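Long-range contacts in valine-pyruvate aminotransferase (Salmonella typhimurium, PDB 3G7Q), which catalyses transfer of the amino group from L-valine to pyruvate, yielding 3-methyl-2-oxobutanoate and L-alanine, with pyridoxal 5'-phosphate as cofactor: residues 191-196 with 332-337; 339-344 with 387-392. All coordinates share one frame; numbering follows the deposited sequence.

How the contacts relate
The two contacts are close neighbours, their centres about 7 Å apart, and they come in series along the chain: contact 1 closes at Glu337, just before contact 2 opens at Ala339. They share a mixed six-stranded sheet, where strand 332-334 of contact 1 lies beside strand 341-345 of contact 2, with strand 387-391 next in order. The loop 191-196, which follows strand 181-187 of the other large sheet, packs Asn191 on Phe341 and Pro192, after a cis peptide, on Trp343 and Arg389. Asn191 OD1 holds Arg389 NH1. Their positions are consistent with the asparagine and arginine that, in class I aminotransferases, contact cofactor and substrate carboxylate, so the contacts probably help shape the active site.

Contact 1: 191-196 with 332-337; sequences NPTGNV and LIHKPE
Glu337 and Gly194 join the two loops through their backbones: Glu337 N donates to Gly194 O at 2.9 Å. Gly194 has positive phi here and lies close to Pro336 and Glu337. The side chain of Glu337 then reaches back to the same loop, extended beyond CG, and its OE1 takes the N-H of Val196 at 2.9 Å, met from above the carboxylate plane. Val196 CG2 also packs on Glu337 CB at 3.5 Å.

The second kind of contact surrounds the imidazole. Thr193 CB sits almost squarely over one face of the His334 ring, 4.0 Å from its centroid. Asn195 comes in at the edge, OD1 3.2 Å from His334 CE1, with amide and ring planes 75° apart. The ring's rotation is fixed at both nitrogens: ND1 donates to Lys335 O at 2.9 Å, nearly in the ring plane, while NE2 accepts a hydrogen bond from the backbone N of Tyr168. With chi1 at 55°, Thr193 OG1 can accept from Asn195 N, closing an ST turn. Water 1 links Thr193 O to His334 O.

Asn195 OD1 and Glu337 OE1 are both acceptors, yet lie only 3.3 Å apart. Lys167 NZ accounts for this: it bonds Asn195 OD1 and Val196 O and forms a salt bridge with Glu337 OE1, an arrangement that would favour an ionised Glu337 in this buried place.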
# COMPACT_ATOMS: atom_id res chain seq x y z
N ASN A 191 -5.78 8.97 -18.84
CA ASN A 191 -4.72 9.89 -18.43
C ASN A 191 -3.59 9.44 -19.39
O ASN A 191 -3.13 8.30 -19.32
CB ASN A 191 -4.38 9.67 -16.96
CG ASN A 191 -3.13 10.40 -16.49
OD1 ASN A 191 -2.39 11.03 -17.29
ND2 ASN A 191 -2.83 10.29 -15.17
N PRO A 192 -2.99 10.35 -20.18
CA PRO A 192 -3.00 11.82 -20.17
C PRO A 192 -3.82 12.61 -21.16
O PRO A 192 -3.80 13.84 -21.11
CB PRO A 192 -1.52 12.11 -20.49
CG PRO A 192 -1.23 11.11 -21.58
CD PRO A 192 -1.99 9.85 -21.15
N THR A 193 -4.55 11.94 -22.03
CA THR A 193 -5.24 12.60 -23.15
C THR A 193 -6.67 13.01 -22.97
O THR A 193 -7.17 13.87 -23.70
CB THR A 193 -5.24 11.61 -24.33
OG1 THR A 193 -5.81 10.37 -23.92
CG2 THR A 193 -3.80 11.34 -24.83
N GLY A 194 -7.34 12.39 -22.01
CA GLY A 194 -8.77 12.53 -21.86
C GLY A 194 -9.50 11.70 -22.93
O GLY A 194 -10.73 11.85 -23.12
N ASN A 195 -8.78 10.85 -23.66
CA ASN A 195 -9.42 10.05 -24.68
C ASN A 195 -10.38 9.02 -24.10
O ASN A 195 -10.12 8.45 -23.04
CB ASN A 195 -8.39 9.29 -25.49
CG ASN A 195 -8.99 8.62 -26.72
OD1 ASN A 195 -9.74 9.25 -27.47
ND2 ASN A 195 -8.67 7.32 -26.91
N VAL A 196 -11.45 8.76 -24.84
CA VAL A 196 -12.37 7.69 -24.52
C VAL A 196 -12.39 6.73 -25.71
O VAL A 196 -12.96 7.03 -26.77
CB VAL A 196 -13.78 8.21 -24.14
CG1 VAL A 196 -14.80 7.06 -24.11
CG2 VAL A 196 -13.70 8.91 -22.78
N LEU A 332 -2.92 22.11 -30.93
CA LEU A 332 -4.03 21.19 -31.11
C LEU A 332 -4.29 20.55 -29.73
O LEU A 332 -3.35 20.20 -29.01
CB LEU A 332 -3.75 20.14 -32.17
CG LEU A 332 -3.54 20.69 -33.58
CD1 LEU A 332 -3.13 19.61 -34.57
CD2 LEU A 332 -4.80 21.41 -34.08
N ILE A 333 -5.55 20.39 -29.39
CA ILE A 333 -5.96 19.90 -28.08
C ILE A 333 -6.65 18.57 -28.26
O ILE A 333 -7.60 18.46 -29.04
CB ILE A 333 -6.91 20.91 -27.42
CG1 ILE A 333 -6.24 22.29 -27.26
CG2 ILE A 333 -7.38 20.40 -26.04
CD1 ILE A 333 -7.21 23.42 -26.78
N HIS A 334 -6.22 17.52 -27.56
CA HIS A 334 -6.93 16.25 -27.71
C HIS A 334 -8.36 16.48 -27.24
O HIS A 334 -8.59 17.17 -26.23
CB HIS A 334 -6.32 15.12 -26.88
CG HIS A 334 -6.83 13.77 -27.27
ND1 HIS A 334 -8.08 13.32 -26.90
CD2 HIS A 334 -6.27 12.78 -28.02
CE1 HIS A 334 -8.27 12.10 -27.40
NE2 HIS A 334 -7.20 11.75 -28.09
N LYS A 335 -9.33 15.96 -27.97
CA LYS A 335 -10.74 16.09 -27.54
C LYS A 335 -10.87 15.64 -26.08
O LYS A 335 -10.48 14.56 -25.72
CB LYS A 335 -11.65 15.27 -28.44
CG LYS A 335 -13.11 15.49 -28.06
CD LYS A 335 -14.00 14.67 -28.95
CE LYS A 335 -15.45 15.09 -28.69
NZ LYS A 335 -16.34 14.34 -29.60
N PRO A 336 -11.37 16.52 -25.20
CA PRO A 336 -11.43 16.18 -23.79
C PRO A 336 -12.67 15.35 -23.49
O PRO A 336 -13.73 15.89 -23.19
CB PRO A 336 -11.47 17.57 -23.12
CG PRO A 336 -12.10 18.38 -24.01
CD PRO A 336 -11.80 17.91 -25.44
N GLU A 337 -12.54 14.04 -23.59
CA GLU A 337 -13.71 13.15 -23.42
C GLU A 337 -13.92 12.68 -21.97
O GLU A 337 -14.98 12.12 -21.65
CB GLU A 337 -13.62 11.97 -24.40
CG GLU A 337 -13.66 12.41 -25.86
CD GLU A 337 -13.67 11.26 -26.81
OE1 GLU A 337 -12.70 10.48 -26.83
OE2 GLU A 337 -14.66 11.13 -27.55
O HOH W 1 -7.05 16.91 -23.98
O HOH W 2 -15.10 8.54 -27.97

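Contact 2: 339-344 with 387-392; sequences AIFLWL and CMRMNY
Leu342 and Met390, like Leu344 and Met388, are hydrogen-bonded pairs of an antiparallel strand pairing inside the mixed six-stranded sheet of this class I aminotransferase. Each pair has two backbone bonds, such as Met390 N to Leu342 O at 2.9 Å; Phe341 with Asn391 and Trp343 with Arg389 are the non-hydrogen-bonded pairs.

On the face of Phe341, Trp343, Arg389 and Asn391, Ile340 CG1 covers one face of the Phe341 ring toward its rim, and Arg389 comes obliquely from the other side. Arg389 leaves the backbone extended, then bends at chi3 (78°), which turns one face of its guanidinium to the CD1-CE1 side of the ring; Phe341 CE1 stands over the centre of that group, 3.5 Å from Arg389 CZ, with the planes 24° apart. NH1 and NH2 hydrogen-bond to Asn191 OD1 and Gly37 O. Further along, Cys387 CB presses onto the rim of one Trp343 face, 3.4 Å from CZ2, and SG makes an oblique Cys sulfur-aromatic contact, 4.3 Å from the centroid of the five-membered ring. Arg389 CB meets the edge of the same indole, 3.9 Å from CE3.

The other face is aliphatic and turned to the helices: Leu342 against 299-325, Met388 against 353-362. Met388 and Met390 are selenomethionines; Met390 SE lies 4.0 Å from Leu344 CD1, and Met390 CG touches Leu342 CB.

Just past the end of strand 387-391, beside the start of 341-345, Tyr392 N donates to Ile340 O and the ring packs on Leu342 CG. Tyr392 OH donates to Ala339 O at 2.6 Å, in the carbonyl plane.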
# COMPACT_ATOMS: atom_id res chain seq x y z
N ALA A 339 -11.69 12.54 -17.74
CA ALA A 339 -10.56 12.78 -16.89
C ALA A 339 -10.31 14.29 -16.66
O ALA A 339 -11.16 15.14 -16.98
CB ALA A 339 -9.26 12.00 -17.34
N ILE A 340 -9.16 14.59 -16.08
CA ILE A 340 -8.88 15.92 -15.53
C ILE A 340 -7.71 16.65 -16.19
O ILE A 340 -7.16 17.62 -15.62
CB ILE A 340 -8.64 15.80 -13.98
CG1 ILE A 340 -7.39 14.96 -13.64
CG2 ILE A 340 -9.93 15.26 -13.27
CD1 ILE A 340 -6.99 14.95 -12.12
N PHE A 341 -7.34 16.17 -17.38
CA PHE A 341 -6.20 16.70 -18.10
C PHE A 341 -6.56 17.25 -19.48
O PHE A 341 -7.56 16.88 -20.06
CB PHE A 341 -5.19 15.58 -18.35
CG PHE A 341 -4.80 14.83 -17.11
CD1 PHE A 341 -3.90 15.36 -16.20
CD2 PHE A 341 -5.40 13.62 -16.82
CE1 PHE A 341 -3.59 14.68 -15.03
CE2 PHE A 341 -5.08 12.93 -15.63
CZ PHE A 341 -4.19 13.45 -14.75
N LEU A 342 -5.69 18.13 -19.97
CA LEU A 342 -5.69 18.50 -21.36
C LEU A 342 -4.32 18.07 -21.93
O LEU A 342 -3.26 18.26 -21.31
CB LEU A 342 -5.95 19.99 -21.58
CG LEU A 342 -7.37 20.46 -21.29
CD1 LEU A 342 -7.43 22.01 -21.40
CD2 LEU A 342 -8.39 19.80 -22.22
N TRP A 343 -4.39 17.46 -23.09
CA TRP A 343 -3.20 17.00 -23.82
C TRP A 343 -3.03 17.93 -24.99
O TRP A 343 -3.90 17.98 -25.91
CB TRP A 343 -3.40 15.56 -24.25
CG TRP A 343 -2.32 14.90 -25.04
CD1 TRP A 343 -2.33 14.60 -26.36
CD2 TRP A 343 -1.12 14.32 -24.51
NE1 TRP A 343 -1.21 13.92 -26.69
CE2 TRP A 343 -0.44 13.72 -25.58
CE3 TRP A 343 -0.54 14.28 -23.23
CZ2 TRP A 343 0.78 13.07 -25.43
CZ3 TRP A 343 0.67 13.61 -23.07
CH2 TRP A 343 1.32 13.03 -24.17
N LEU A 344 -1.90 18.64 -24.97
CA LEU A 344 -1.60 19.67 -25.94
C LEU A 344 -0.57 19.19 -26.93
O LEU A 344 0.51 18.74 -26.53
CB LEU A 344 -1.07 20.92 -25.24
CG LEU A 344 -1.93 21.43 -24.05
CD1 LEU A 344 -1.29 22.68 -23.41
CD2 LEU A 344 -3.39 21.64 -24.44
N CYS A 387 4.22 17.09 -27.67
CA CYS A 387 3.05 17.13 -26.79
C CYS A 387 3.42 17.38 -25.34
O CYS A 387 4.56 17.12 -24.92
CB CYS A 387 2.29 15.80 -26.86
SG CYS A 387 1.65 15.30 -28.47
N MSE A 388 2.45 17.89 -24.59
CA MSE A 388 2.57 18.07 -23.16
C MSE A 388 1.25 17.81 -22.49
O MSE A 388 0.19 18.03 -23.09
CB MSE A 388 3.01 19.49 -22.79
CG MSE A 388 4.37 19.87 -23.35
SE MSE A 388 5.15 21.41 -22.42
CE MSE A 388 5.63 20.19 -21.10
N ARG A 389 1.29 17.37 -21.24
CA ARG A 389 0.07 17.21 -20.47
C ARG A 389 -0.04 18.32 -19.42
O ARG A 389 0.94 18.65 -18.74
CB ARG A 389 0.09 15.89 -19.70
CG ARG A 389 -1.25 15.54 -19.04
CD ARG A 389 -1.09 14.38 -18.02
NE ARG A 389 -0.51 14.81 -16.74
CZ ARG A 389 -0.19 13.99 -15.74
NH1 ARG A 389 -0.37 12.67 -15.86
NH2 ARG A 389 0.34 14.47 -14.62
N MSE A 390 -1.24 18.87 -19.28
CA MSE A 390 -1.56 19.79 -18.20
C MSE A 390 -2.81 19.32 -17.47
O MSE A 390 -3.63 18.57 -18.02
CB MSE A 390 -1.77 21.21 -18.71
CG MSE A 390 -2.88 21.38 -19.71
SE MSE A 390 -3.25 23.33 -19.93
CE MSE A 390 -4.30 23.63 -18.38
N ASN A 391 -2.97 19.79 -16.23
CA ASN A 391 -4.13 19.51 -15.37
C ASN A 391 -4.99 20.76 -15.43
O ASN A 391 -4.48 21.86 -15.19
CB ASN A 391 -3.65 19.20 -13.96
CG ASN A 391 -4.77 18.82 -13.02
OD1 ASN A 391 -5.83 19.45 -13.03
ND2 ASN A 391 -4.52 17.81 -12.16
N TYR A 392 -6.27 20.63 -15.81
CA TYR A 392 -7.16 21.83 -15.96
C TYR A 392 -7.94 22.22 -14.70
O TYR A 392 -8.77 23.14 -14.74
CB TYR A 392 -8.13 21.65 -17.14
CG TYR A 392 -9.16 20.55 -17.01
CD1 TYR A 392 -10.33 20.75 -16.27
CD2 TYR A 392 -9.00 19.33 -17.65
CE1 TYR A 392 -11.27 19.76 -16.13
CE2 TYR A 392 -9.96 18.35 -17.56
CZ TYR A 392 -11.08 18.56 -16.78
OH TYR A 392 -12.03 17.56 -16.66